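Long-range contacts in polysaccharide Lyase Family 6 (Bacteroides cellulosilyticus, PDB 6QPS), which cleaves mannuronic acid-containing alginate, probably by beta-elimination, as a calcium-binding polysaccharide lyase from a human gut bacterium: residues G46-L51 with V75-N80; L51-Y56 with P81-I86; T65-S70 with Y95-Q100; E102-Y107 with T133-D138. All coordinates share one frame; numbering follows the deposited sequence.

Contact 1 of 4, residues G46-L51 with V75-N80; sequences GDAVVL and VWRAEN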
loop_
_atom_site.group_PDB
_atom_site.type_symbol
_atom_site.label_atom_id
_atom_site.label_comp_id
_atom_site.label_asym_id
_atom_site.label_seq_id
_atom_site.Cartn_x
_atom_site.Cartn_y
_atom_site.Cartn_z
ATOM N N GLY A 46 2.528 4.592 -30.764
ATOM C CA GLY A 46 2.138 3.317 -31.318
ATOM C C GLY A 46 3.278 2.368 -31.614
ATOM O O GLY A 46 3.019 1.190 -31.892
ATOM N N ASP A 47 4.526 2.835 -31.574
ATOM C CA ASP A 47 5.642 1.934 -31.806
ATOM C C ASP A 47 5.782 0.976 -30.623
ATOM O O ASP A 47 5.340 1.264 -29.505
ATOM C CB ASP A 47 6.968 2.695 -31.903
ATOM C CG ASP A 47 7.140 3.463 -33.203
ATOM O OD1 ASP A 47 6.297 3.351 -34.119
ATOM O OD2 ASP A 47 8.150 4.194 -33.304
ATOM N N ALA A 48 6.427 -0.162 -30.872
ATOM C CA ALA A 48 6.688 -1.140 -29.824
ATOM C C ALA A 48 8.124 -1.629 -29.917
ATOM O O ALA A 48 8.642 -1.863 -31.012
ATOM C CB ALA A 48 5.717 -2.337 -29.914
ATOM N N VAL A 49 8.760 -1.772 -28.759
ATOM C CA VAL A 49 10.039 -2.465 -28.601
ATOM C C VAL A 49 9.715 -3.841 -28.034
ATOM O O VAL A 49 9.171 -3.944 -26.935
ATOM C CB VAL A 49 10.976 -1.683 -27.667
ATOM C CG1 VAL A 49 12.216 -2.496 -27.346
ATOM C CG2 VAL A 49 11.346 -0.322 -28.303
ATOM N N VAL A 50 10.030 -4.889 -28.790
ATOM C CA VAL A 50 9.549 -6.247 -28.535
ATOM C C VAL A 50 10.745 -7.156 -28.294
ATOM O O VAL A 50 11.642 -7.245 -29.141
ATOM C CB VAL A 50 8.742 -6.776 -29.735
ATOM C CG1 VAL A 50 8.231 -8.190 -29.472
ATOM C CG2 VAL A 50 7.595 -5.829 -30.095
ATOM N N LEU A 51 10.742 -7.848 -27.156
ATOM C CA LEU A 51 11.850 -8.712 -26.753
ATOM C C LEU A 51 11.496 -10.177 -26.998
ATOM O O LEU A 51 10.535 -10.698 -26.421
ATOM C CB LEU A 51 12.172 -8.480 -25.275
ATOM C CG LEU A 51 13.061 -7.273 -24.954
ATOM C CD1 LEU A 51 12.531 -6.001 -25.586
ATOM C CD2 LEU A 51 13.220 -7.128 -23.447
ATOM N N VAL A 75 5.262 1.317 -26.444
ATOM C CA VAL A 75 5.199 0.105 -25.629
ATOM C C VAL A 75 6.527 -0.639 -25.653
ATOM O O VAL A 75 7.141 -0.794 -26.711
ATOM C CB VAL A 75 4.074 -0.827 -26.138
ATOM C CG1 VAL A 75 4.040 -2.136 -25.340
ATOM C CG2 VAL A 75 2.714 -0.120 -26.098
ATOM N N TRP A 76 6.960 -1.100 -24.480
ATOM C CA TRP A 76 8.114 -1.983 -24.325
ATOM C C TRP A 76 7.563 -3.272 -23.738
ATOM O O TRP A 76 6.982 -3.247 -22.651
ATOM C CB TRP A 76 9.138 -1.334 -23.389
ATOM C CG TRP A 76 10.379 -2.159 -23.122
ATOM C CD1 TRP A 76 10.873 -3.180 -23.875
ATOM C CD2 TRP A 76 11.264 -2.017 -22.004
ATOM N NE1 TRP A 76 12.021 -3.688 -23.291
ATOM C CE2 TRP A 76 12.283 -2.973 -22.149
ATOM C CE3 TRP A 76 11.315 -1.138 -20.913
ATOM C CZ2 TRP A 76 13.318 -3.102 -21.237
ATOM C CZ3 TRP A 76 12.349 -1.277 -20.007
ATOM C CH2 TRP A 76 13.332 -2.250 -20.179
ATOM N N ARG A 77 7.683 -4.381 -24.467
ATOM C CA ARG A 77 6.988 -5.599 -24.075
ATOM C C ARG A 77 7.739 -6.851 -24.513
ATOM O O ARG A 77 8.599 -6.824 -25.397
ATOM C CB ARG A 77 5.570 -5.637 -24.668
ATOM C CG ARG A 77 5.497 -5.740 -26.198
ATOM C CD ARG A 77 4.035 -5.844 -26.658
ATOM N NE ARG A 77 3.864 -5.675 -28.091
ATOM C CZ ARG A 77 4.001 -6.655 -28.979
ATOM N NH1 ARG A 77 4.329 -7.877 -28.583
ATOM N NH2 ARG A 77 3.815 -6.413 -30.267
ATOM N N ALA A 78 7.375 -7.963 -23.883
ATOM C CA ALA A 78 7.806 -9.273 -24.349
ATOM C C ALA A 78 6.995 -9.696 -25.568
ATOM O O ALA A 78 5.787 -9.443 -25.643
ATOM C CB ALA A 78 7.599 -10.305 -23.240
ATOM N N GLU A 79 7.655 -10.385 -26.511
ATOM C CA GLU A 79 6.926 -10.980 -27.626
ATOM C C GLU A 79 5.916 -12.004 -27.122
ATOM O O GLU A 79 4.771 -12.051 -27.587
ATOM C CB GLU A 79 7.913 -11.618 -28.604
ATOM C CG GLU A 79 7.261 -12.215 -29.848
ATOM C CD GLU A 79 8.284 -12.766 -30.834
ATOM O OE1 GLU A 79 9.095 -13.623 -30.440
ATOM O OE2 GLU A 79 8.275 -12.340 -32.003
ATOM N N ASN A 80 6.324 -12.827 -26.161
ATOM C CA ASN A 80 5.469 -13.852 -25.574
ATOM C C ASN A 80 5.396 -13.572 -24.080
ATOM O O ASN A 80 6.440 -13.594 -23.402
ATOM C CB ASN A 80 6.041 -15.238 -25.856
ATOM C CG ASN A 80 6.109 -15.527 -27.335
ATOM O OD1 ASN A 80 5.090 -15.509 -28.023
ATOM N ND2 ASN A 80 7.314 -15.763 -27.838
HETATM O O HOH W 1 9.126 -13.008 -25.399
#

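Contact 2 of 4, residues L51-Y56 with P81-I86; sequences LKDGTY and PGKAVI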
loop_
_atom_site.group_PDB
_atom_site.type_symbol
_atom_site.label_atom_id
_atom_site.label_comp_id
_atom_site.label_asym_id
_atom_site.label_seq_id
_atom_site.Cartn_x
_atom_site.Cartn_y
_atom_site.Cartn_z
ATOM N N LEU A 51 10.742 -7.848 -27.156
ATOM C CA LEU A 51 11.850 -8.712 -26.753
ATOM C C LEU A 51 11.496 -10.177 -26.998
ATOM O O LEU A 51 10.535 -10.698 -26.421
ATOM C CB LEU A 51 12.172 -8.480 -25.275
ATOM C CG LEU A 51 13.061 -7.273 -24.954
ATOM C CD1 LEU A 51 12.531 -6.001 -25.586
ATOM C CD2 LEU A 51 13.220 -7.128 -23.447
ATOM N N LYS A 52 12.285 -10.839 -27.834
ATOM C CA LYS A 52 12.146 -12.272 -28.061
ATOM C C LYS A 52 12.472 -13.052 -26.787
ATOM O O LYS A 52 13.118 -12.545 -25.858
ATOM C CB LYS A 52 13.049 -12.704 -29.220
ATOM C CG LYS A 52 12.691 -12.019 -30.546
ATOM C CD LYS A 52 13.390 -12.669 -31.741
ATOM C CE LYS A 52 12.726 -13.984 -32.118
ATOM N NZ LYS A 52 11.334 -13.782 -32.620
ATOM N N ASP A 53 11.974 -14.288 -26.731
ATOM C CA ASP A 53 12.178 -15.133 -25.560
ATOM C C ASP A 53 13.659 -15.201 -25.202
ATOM O O ASP A 53 14.510 -15.467 -26.061
ATOM C CB ASP A 53 11.690 -16.562 -25.822
ATOM C CG ASP A 53 10.209 -16.667 -26.132
ATOM O OD1 ASP A 53 9.497 -15.652 -26.158
ATOM O OD2 ASP A 53 9.752 -17.810 -26.361
ATOM N N GLY A 54 13.958 -15.021 -23.923
ATOM C CA GLY A 54 15.323 -15.151 -23.449
ATOM C C GLY A 54 15.528 -14.351 -22.180
ATOM O O GLY A 54 14.614 -13.697 -21.677
ATOM N N THR A 55 16.764 -14.402 -21.675
ATOM C CA THR A 55 17.148 -13.661 -20.476
ATOM C C THR A 55 18.098 -12.533 -20.852
ATOM O O THR A 55 19.116 -12.758 -21.526
ATOM C CB THR A 55 17.775 -14.569 -19.415
ATOM O OG1 THR A 55 16.819 -15.567 -19.050
ATOM C CG2 THR A 55 18.146 -13.745 -18.177
ATOM N N TYR A 56 17.750 -11.329 -20.413
ATOM C CA TYR A 56 18.459 -10.096 -20.722
ATOM C C TYR A 56 19.205 -9.701 -19.454
ATOM O O TYR A 56 18.590 -9.250 -18.482
ATOM C CB TYR A 56 17.455 -9.029 -21.163
ATOM C CG TYR A 56 16.720 -9.401 -22.438
ATOM C CD1 TYR A 56 15.744 -10.391 -22.448
ATOM C CD2 TYR A 56 17.053 -8.811 -23.643
ATOM C CE1 TYR A 56 15.109 -10.764 -23.624
ATOM C CE2 TYR A 56 16.424 -9.168 -24.817
ATOM C CZ TYR A 56 15.455 -10.146 -24.809
ATOM O OH TYR A 56 14.842 -10.508 -25.998
ATOM N N PRO A 81 4.219 -13.280 -23.527
ATOM C CA PRO A 81 4.157 -12.803 -22.140
ATOM C C PRO A 81 4.910 -13.712 -21.182
ATOM O O PRO A 81 4.730 -14.934 -21.172
ATOM C CB PRO A 81 2.655 -12.771 -21.839
ATOM C CG PRO A 81 2.015 -12.521 -23.165
ATOM C CD PRO A 81 2.890 -13.290 -24.169
ATOM N N GLY A 82 5.770 -13.096 -20.378
ATOM C CA GLY A 82 6.509 -13.805 -19.362
ATOM C C GLY A 82 7.795 -14.467 -19.807
ATOM O O GLY A 82 8.530 -14.968 -18.952
ATOM N N LYS A 83 8.089 -14.523 -21.104
ATOM C CA LYS A 83 9.263 -15.249 -21.575
ATOM C C LYS A 83 10.463 -14.350 -21.848
ATOM O O LYS A 83 11.520 -14.856 -22.236
ATOM C CB LYS A 83 8.930 -16.099 -22.813
ATOM C CG LYS A 83 7.656 -16.929 -22.674
ATOM C CD LYS A 83 7.791 -18.008 -21.595
ATOM C CE LYS A 83 6.750 -19.114 -21.780
ATOM N NZ LYS A 83 6.816 -20.143 -20.700
ATOM N N ALA A 84 10.319 -13.039 -21.678
ATOM C CA ALA A 84 11.449 -12.111 -21.657
ATOM C C ALA A 84 11.781 -11.776 -20.204
ATOM O O ALA A 84 11.009 -11.083 -19.527
ATOM C CB ALA A 84 11.152 -10.839 -22.446
ATOM N N VAL A 85 12.943 -12.241 -19.746
ATOM C CA VAL A 85 13.356 -12.172 -18.343
ATOM C C VAL A 85 14.493 -11.170 -18.249
ATOM O O VAL A 85 15.442 -11.232 -19.042
ATOM C CB VAL A 85 13.837 -13.551 -17.851
ATOM C CG1 VAL A 85 14.162 -13.522 -16.365
ATOM C CG2 VAL A 85 12.806 -14.635 -18.166
ATOM N N ILE A 86 14.402 -10.249 -17.290
ATOM C CA ILE A 86 15.426 -9.233 -17.058
ATOM C C ILE A 86 16.078 -9.516 -15.712
ATOM O O ILE A 86 15.387 -9.604 -14.688
ATOM C CB ILE A 86 14.814 -7.824 -17.111
ATOM C CG1 ILE A 86 14.287 -7.552 -18.526
ATOM C CG2 ILE A 86 15.829 -6.794 -16.695
ATOM C CD1 ILE A 86 13.500 -6.253 -18.648
#

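Contact 3 of 4, residues T65-S70 with Y95-Q100; sequences TGKGVS and YGEYLQ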
loop_
_atom_site.group_PDB
_atom_site.type_symbol
_atom_site.label_atom_id
_atom_site.label_comp_id
_atom_site.label_asym_id
_atom_site.label_seq_id
_atom_site.Cartn_x
_atom_site.Cartn_y
_atom_site.Cartn_z
ATOM N N THR A 65 12.367 6.661 -22.828
ATOM C CA THR A 65 11.811 7.993 -22.999
ATOM C C THR A 65 11.192 8.145 -24.375
ATOM O O THR A 65 11.538 7.448 -25.326
ATOM C CB THR A 65 12.864 9.093 -22.739
ATOM O OG1 THR A 65 12.234 10.377 -22.693
ATOM C CG2 THR A 65 13.951 9.106 -23.799
ATOM N N GLY A 66 10.263 9.077 -24.465
ATOM C CA GLY A 66 9.551 9.328 -25.698
ATOM C C GLY A 66 8.253 10.041 -25.395
ATOM O O GLY A 66 7.923 10.313 -24.238
ATOM N N LYS A 67 7.512 10.337 -26.461
ATOM C CA LYS A 67 6.197 10.966 -26.314
ATOM C C LYS A 67 5.141 10.204 -27.105
ATOM O O LYS A 67 4.936 10.437 -28.299
ATOM C CB LYS A 67 6.232 12.429 -26.678
ATOM C CG LYS A 67 7.254 13.228 -25.896
ATOM C CD LYS A 67 7.375 14.656 -26.426
ATOM C CE LYS A 67 7.531 14.678 -27.945
ATOM N NZ LYS A 67 8.956 14.505 -28.354
ATOM N N GLY A 68 4.494 9.259 -26.442
ATOM C CA GLY A 68 3.257 8.704 -26.946
ATOM C C GLY A 68 2.132 9.720 -26.843
ATOM O O GLY A 68 2.307 10.846 -26.374
ATOM N N VAL A 69 0.940 9.304 -27.289
ATOM C CA VAL A 69 -0.274 10.097 -27.119
ATOM C C VAL A 69 -1.407 9.191 -26.647
ATOM O O VAL A 69 -1.323 7.962 -26.723
ATOM C CB VAL A 69 -0.689 10.868 -28.399
ATOM C CG1 VAL A 69 0.440 11.775 -28.865
ATOM C CG2 VAL A 69 -1.109 9.913 -29.504
ATOM N N SER A 70 -2.479 9.819 -26.157
ATOM C CA SER A 70 -3.614 9.070 -25.630
ATOM C C SER A 70 -4.161 8.137 -26.702
ATOM O O SER A 70 -4.408 8.553 -27.839
ATOM C CB SER A 70 -4.713 10.032 -25.172
ATOM O OG SER A 70 -5.888 9.316 -24.827
ATOM N N TYR A 95 10.720 8.368 -18.375
ATOM C CA TYR A 95 10.354 9.778 -18.344
ATOM C C TYR A 95 9.885 10.164 -19.734
ATOM O O TYR A 95 10.444 9.714 -20.730
ATOM C CB TYR A 95 11.514 10.671 -17.855
ATOM C CG TYR A 95 12.854 10.444 -18.542
ATOM C CD1 TYR A 95 13.685 9.405 -18.144
ATOM C CD2 TYR A 95 13.291 11.259 -19.575
ATOM C CE1 TYR A 95 14.887 9.184 -18.751
ATOM C CE2 TYR A 95 14.508 11.037 -20.194
ATOM C CZ TYR A 95 15.297 9.984 -19.782
ATOM O OH TYR A 95 16.505 9.747 -20.387
ATOM N N GLY A 96 8.890 11.044 -19.791
ATOM C CA GLY A 96 8.194 11.322 -21.034
ATOM C C GLY A 96 6.702 11.161 -20.829
ATOM O O GLY A 96 6.232 11.311 -19.700
ATOM N N GLU A 97 5.955 10.869 -21.892
ATOM C CA GLU A 97 4.510 10.745 -21.796
ATOM C C GLU A 97 4.036 9.488 -22.515
ATOM O O GLU A 97 4.599 9.083 -23.536
ATOM C CB GLU A 97 3.791 11.931 -22.461
ATOM C CG GLU A 97 4.119 13.305 -21.933
ATOM C CD GLU A 97 3.733 14.379 -22.928
ATOM O OE1 GLU A 97 2.557 14.410 -23.364
ATOM O OE2 GLU A 97 4.617 15.176 -23.288
ATOM N N TYR A 98 2.947 8.918 -22.013
ATOM C CA TYR A 98 2.283 7.778 -22.647
ATOM C C TYR A 98 3.265 6.673 -23.053
ATOM O O TYR A 98 3.247 6.169 -24.181
ATOM C CB TYR A 98 1.399 8.234 -23.816
ATOM C CG TYR A 98 0.223 9.088 -23.359
ATOM C CD1 TYR A 98 -0.955 8.500 -22.904
ATOM C CD2 TYR A 98 0.294 10.476 -23.383
ATOM C CE1 TYR A 98 -2.032 9.283 -22.495
ATOM C CE2 TYR A 98 -0.786 11.263 -22.955
ATOM C CZ TYR A 98 -1.927 10.644 -22.509
ATOM O OH TYR A 98 -2.996 11.437 -22.106
ATOM N N LEU A 99 4.096 6.261 -22.097
ATOM C CA LEU A 99 5.005 5.127 -22.240
ATOM C C LEU A 99 4.475 3.970 -21.409
ATOM O O LEU A 99 3.930 4.194 -20.318
ATOM C CB LEU A 99 6.400 5.510 -21.743
ATOM C CG LEU A 99 6.979 6.805 -22.306
ATOM C CD1 LEU A 99 8.340 7.079 -21.666
ATOM C CD2 LEU A 99 7.079 6.737 -23.805
ATOM N N GLN A 100 4.600 2.742 -21.930
ATOM C CA GLN A 100 4.008 1.574 -21.281
ATOM C C GLN A 100 4.977 0.401 -21.303
ATOM O O GLN A 100 5.541 0.076 -22.355
ATOM C CB GLN A 100 2.730 1.207 -22.040
ATOM C CG GLN A 100 1.788 0.242 -21.400
ATOM C CD GLN A 100 0.352 0.476 -21.896
ATOM O OE1 GLN A 100 -0.178 1.589 -21.798
ATOM N NE2 GLN A 100 -0.258 -0.560 -22.440
#

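Contact 4 of 4, residues E102-Y107 with T133-D138; sequences EDLLFY and TRCVID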
loop_
_atom_site.group_PDB
_atom_site.type_symbol
_atom_site.label_atom_id
_atom_site.label_comp_id
_atom_site.label_asym_id
_atom_site.label_seq_id
_atom_site.Cartn_x
_atom_site.Cartn_y
_atom_site.Cartn_z
ATOM N N GLU A 102 4.934 -3.700 -20.531
ATOM C CA GLU A 102 3.955 -4.782 -20.473
ATOM C C GLU A 102 4.619 -6.155 -20.503
ATOM O O GLU A 102 5.484 -6.426 -21.342
ATOM C CB GLU A 102 2.993 -4.781 -21.684
ATOM C CG GLU A 102 2.268 -3.485 -22.003
ATOM C CD GLU A 102 1.422 -3.603 -23.277
ATOM O OE1 GLU A 102 1.454 -4.669 -23.945
ATOM O OE2 GLU A 102 0.753 -2.615 -23.627
ATOM N N ASP A 103 4.125 -7.068 -19.671
ATOM C CA ASP A 103 4.421 -8.494 -19.801
ATOM C C ASP A 103 5.901 -8.834 -19.596
ATOM O O ASP A 103 6.374 -9.852 -20.109
ATOM C CB ASP A 103 3.926 -9.043 -21.141
ATOM C CG ASP A 103 2.401 -9.096 -21.229
ATOM O OD1 ASP A 103 1.742 -9.345 -20.196
ATOM O OD2 ASP A 103 1.858 -8.911 -22.341
ATOM N N LEU A 104 6.632 -8.027 -18.835
ATOM C CA LEU A 104 8.045 -8.258 -18.553
ATOM C C LEU A 104 8.213 -8.967 -17.216
ATOM O O LEU A 104 7.473 -8.698 -16.266
ATOM C CB LEU A 104 8.804 -6.928 -18.514
ATOM C CG LEU A 104 8.841 -6.150 -19.836
ATOM C CD1 LEU A 104 9.497 -4.796 -19.623
ATOM C CD2 LEU A 104 9.543 -6.908 -20.956
ATOM N N LEU A 105 9.221 -9.831 -17.130
ATOM C CA LEU A 105 9.544 -10.544 -15.902
ATOM C C LEU A 105 10.898 -10.083 -15.390
ATOM O O LEU A 105 11.933 -10.465 -15.952
ATOM C CB LEU A 105 9.559 -12.043 -16.159
ATOM C CG LEU A 105 10.098 -12.957 -15.061
ATOM C CD1 LEU A 105 9.448 -12.784 -13.737
ATOM C CD2 LEU A 105 9.927 -14.430 -15.478
ATOM N N PHE A 106 10.887 -9.303 -14.308
ATOM C CA PHE A 106 12.100 -8.894 -13.611
ATOM C C PHE A 106 12.361 -9.956 -12.545
ATOM O O PHE A 106 11.591 -10.087 -11.591
ATOM C CB PHE A 106 11.970 -7.501 -12.999
ATOM C CG PHE A 106 11.707 -6.393 -14.010
ATOM C CD1 PHE A 106 10.426 -6.066 -14.394
ATOM C CD2 PHE A 106 12.754 -5.682 -14.566
ATOM C CE1 PHE A 106 10.191 -5.052 -15.319
ATOM C CE2 PHE A 106 12.517 -4.669 -15.498
ATOM C CZ PHE A 106 11.241 -4.363 -15.872
ATOM N N TYR A 107 13.429 -10.732 -12.721
ATOM C CA TYR A 107 13.738 -11.875 -11.863
ATOM C C TYR A 107 15.222 -11.829 -11.542
ATOM O O TYR A 107 16.057 -11.892 -12.450
ATOM C CB TYR A 107 13.368 -13.210 -12.515
ATOM C CG TYR A 107 13.681 -14.382 -11.596
ATOM C CD1 TYR A 107 12.937 -14.598 -10.434
ATOM C CD2 TYR A 107 14.734 -15.243 -11.856
ATOM C CE1 TYR A 107 13.225 -15.633 -9.581
ATOM C CE2 TYR A 107 15.030 -16.276 -10.996
ATOM C CZ TYR A 107 14.272 -16.469 -9.865
ATOM O OH TYR A 107 14.581 -17.501 -9.010
ATOM N N THR A 133 2.141 -2.559 -16.583
ATOM C CA THR A 133 1.009 -3.473 -16.507
ATOM C C THR A 133 1.451 -4.904 -16.802
ATOM O O THR A 133 2.273 -5.154 -17.694
ATOM C CB THR A 133 -0.137 -3.009 -17.421
ATOM O OG1 THR A 133 -1.276 -3.830 -17.188
ATOM C CG2 THR A 133 0.229 -3.084 -18.907
ATOM N N ARG A 134 0.902 -5.847 -16.035
ATOM C CA ARG A 134 1.145 -7.272 -16.264
ATOM C C ARG A 134 2.632 -7.607 -16.221
ATOM O O ARG A 134 3.102 -8.482 -16.952
ATOM C CB ARG A 134 0.536 -7.761 -17.580
ATOM C CG ARG A 134 -0.917 -7.383 -17.765
ATOM C CD ARG A 134 -1.524 -8.035 -19.001
ATOM N NE ARG A 134 -0.749 -7.806 -20.222
ATOM C CZ ARG A 134 -0.960 -6.822 -21.086
ATOM N NH1 ARG A 134 -1.917 -5.931 -20.877
ATOM N NH2 ARG A 134 -0.200 -6.723 -22.168
ATOM N N CYS A 135 3.360 -6.956 -15.320
ATOM C CA CYS A 135 4.773 -7.239 -15.090
ATOM C C CYS A 135 4.953 -7.935 -13.748
ATOM O O CYS A 135 4.109 -7.846 -12.851
ATOM C CB CYS A 135 5.602 -5.950 -15.118
ATOM S SG CYS A 135 5.710 -5.208 -16.760
ATOM N N VAL A 136 6.069 -8.650 -13.619
ATOM C CA VAL A 136 6.456 -9.299 -12.379
ATOM C C VAL A 136 7.790 -8.727 -11.911
ATOM O O VAL A 136 8.706 -8.514 -12.714
ATOM C CB VAL A 136 6.577 -10.822 -12.597
ATOM C CG1 VAL A 136 7.255 -11.494 -11.399
ATOM C CG2 VAL A 136 5.230 -11.485 -12.866
ATOM N N ILE A 137 7.897 -8.506 -10.601
ATOM C CA ILE A 137 9.180 -8.298 -9.933
ATOM C C ILE A 137 9.265 -9.339 -8.821
ATOM O O ILE A 137 8.484 -9.304 -7.853
ATOM C CB ILE A 137 9.319 -6.882 -9.362
ATOM C CG1 ILE A 137 9.103 -5.814 -10.435
ATOM C CG2 ILE A 137 10.715 -6.714 -8.726
ATOM C CD1 ILE A 137 9.257 -4.352 -9.941
ATOM N N ASP A 138 10.203 -10.282 -8.953
ATOM C CA ASP A 138 10.340 -11.398 -8.019
ATOM C C ASP A 138 11.817 -11.606 -7.711
ATOM O O ASP A 138 12.643 -11.633 -8.632
ATOM C CB ASP A 138 9.744 -12.687 -8.621
ATOM C CG ASP A 138 9.731 -13.861 -7.639
ATOM O OD1 ASP A 138 9.688 -13.656 -6.421
ATOM O OD2 ASP A 138 9.790 -15.028 -8.085
HETATM O O HOH W 2 -1.866 -4.043 -23.367
#

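Contact 1 of 4, residues G46-L51 with V75-N80
Val50 CG2 sits 3.8 Å from Arg77 NH2, over one face of the guanidinium group, and the two side chains run side by side in the same direction. Arg77 reaches there because its CG stands between the backbone N and the carbonyl carbon (chi1 66°), after which the chain stays extended to NE. The other branch of the valine, CG1, touches Glu79 CB at 3.6 Å. Facing inward instead, Trp76 offers an edge of its indole to Leu51, whose CD1 comes within 3.3 Å of Trp76 NE1, while Val49 CG1 lies 3.8 Å from Trp76 CD1. Behind these side chains the backbones are parallel, joined by hydrogen bonds that alternate between the strands, among them Val49 N to Val75 O (2.8 Å) and Arg77 N to Val49 O (2.9 Å). Just past the end of strand 75-78, Glu79 N still bonds to Leu51 O. Leu37 and Leu38 of helix 31-40 cover Val49, and Leu38 also touches Trp76, at the first coils of the right-handed parallel beta-helix usual in this lyase family. With an alanine in place of Arg77, Val50 CG2 would probably lose the flat group beside it and the Glu23 carboxylate its distant, weak counter-charge. Trp76 NE1 is buried with no polar partner in the model, so the indole is held by apolar packing and the strands by their backbone bonds.

Contact 2 of 4, residues L51-Y56 with P81-I86
The methyl group of Ala84 packs against Leu51, CB to CB 3.8 Å, and meets the ring of Tyr56, where CE1 is 4.1 Å from Ala84 CB. That ring has Leu51 CD2 over the centre of one face, 3.9 Å above its plane, while at its edge Tyr56 CD1 lies 3.5 Å from Val85 O. With CG anti to the carbonyl carbon (chi1 -63°), Tyr56 folds back over its own turn, and OH donates a 2.7 Å hydrogen bond to Lys52 O; Phe26 O is a second, weak partner of the same hydroxyl. A phenylalanine in its place would probably leave Lys52 O without this donor and the ring less firmly fixed across the bend. Strands 54-56 and 84-86 are parallel neighbours on successive coils of the beta-helix, with Tyr56, Ala84 and Ile86 turned to the buried side, where Val31 touches Tyr56 and Met34 touches Leu51. Gly54 N bonds to Lys83 O, Val85 N to Gly54 O, and Tyr56 N to Val85 O in a short 2.7 Å link. Gly54 adopts a phi of 155°, at which a side chain would press on the preceding carbonyl. On the other side, Thr55 OG1 rests 3.8 Å from Val85 CB. In the preceding turn the Asp53 carboxylate lies alongside Lys83, OD1 3.4 Å from Lys83 CB; this OD1 bonds to Asn80 ND2.

Contact 3 of 4, residues T65-S70 with Y95-Q100
Three hydrogen bonds join Thr65-Ser70 to Tyr95-Gln100. Thr65 OG1 donates to Tyr95 O at 2.7 Å, approaching from above the carbonyl plane; it gets there with OG1 anti to the backbone N (chi1 -170°). Glu97 N bonds to Gly66 O at 3.1 Å, in the carbonyl plane, and Gly68 N returns a bent 2.9 Å bond to Glu97 O. Contacts with aromatic faces lie at both ends. Thr65 CB forms a CH-pi contact over one face of the Tyr95 ring, 3.9 Å from its centroid. At the far end, Tyr98 lays a face against backbone: Ser70 N is above the middle of the ring, and Ser70 CA is 3.5 Å from Tyr98 CE1. The Tyr98 ring also stacks with that of Phe129. Leu99 packs on the backbone, CD1 3.8 Å from Thr65 CA and CD2 3.7 Å from Gly66 O. Glycines permit the close approach, since a CB on Gly96 would collide with Gly66 O and one on Gly68 with Tyr98 O. The chain turns a corner of the parallel beta-helix at Gly96, and Tyr98 follows with positive phi and psi (47° and 51°). Thus a hydroxyl, the Tyr98 face and a leucine work against backbone, and the bonds to Tyr95 O, Gly66 O and Glu97 O come from one hydroxyl and two backbone N-H groups, with rings and leucine packed around them.

Contact 4 of 4, residues E102-Y107 with T133-D138
Arg134 sets CG beside its backbone N (chi1 -50°) and bends at chi3 (-53°), which curls its guanidinium toward Asp103 and Glu102 of the neighbouring coil. It grips Asp103 side-on with two nitrogens: NE meets OD1 on its syn side, though tilted out of the carboxylate plane, at 2.9 Å; NH2 comes to OD2 from above that plane at 3.0 Å. The two planar groups stand 51° apart. NH2 also makes a weak bond to Glu102 OE1 (3.2 Å), and water 2 accepts from Arg134 NH1 while giving a weak bond to Glu102 OE2. Glu102, Asp103 and Arg134 thus form a salt-bridge network in which the two carboxylates probably offset the arginine's charge; Gln100 also donates to Glu102 OE2. Asp103 and Arg134 both take positive phi and psi, marking equivalent bends on adjacent coils of the parallel beta-helix. Nearby, Cys135 SG accepts a weak bond from Leu104 N at 3.6 Å. Beyond the bends, strands 105-107 and 136-138 are tied by Val136 N to Leu104 O, Phe106 N to Val136 O and Asp138 N to Phe106 O. Phe106 turns inward, its edge at Val136 O (CD1 to O 3.4 Å) and its CD1 4.2 Å from Ile137 CG1; Ile117 touches both side chains. On the other side Leu105 CD1 presses tightly on Val136 CG1 at 3.5 Å, and Pro450, Trp452 and His453 from a loop lie against Val136. Tyr107 runs beside Asp138, whose OD1 bonds to Asn173.

In the fold
All four contacts stitch together successive coils near the N-terminal end of the parallel beta-helix. Contacts 1, 2 and 3 follow the chain round one coil and the next, their segments alternating in sequence; contact 4 opens after all three have closed. Contacts 1 and 2 share Leu51, with centres about 11 Å apart, and are also joined by the Glu79-Lys52 salt bridge. The centre of contact 4 is about 10 Å from that of contact 2 and about 13 Å from that of contact 1, because strand 99-111 is a neighbour of both 74-78 and 84-87. The centres of contacts 2 and 3 are about 22 Å apart, although both use strand 54-67. The calcium site lies away from all four contacts, which belong to the scaffold.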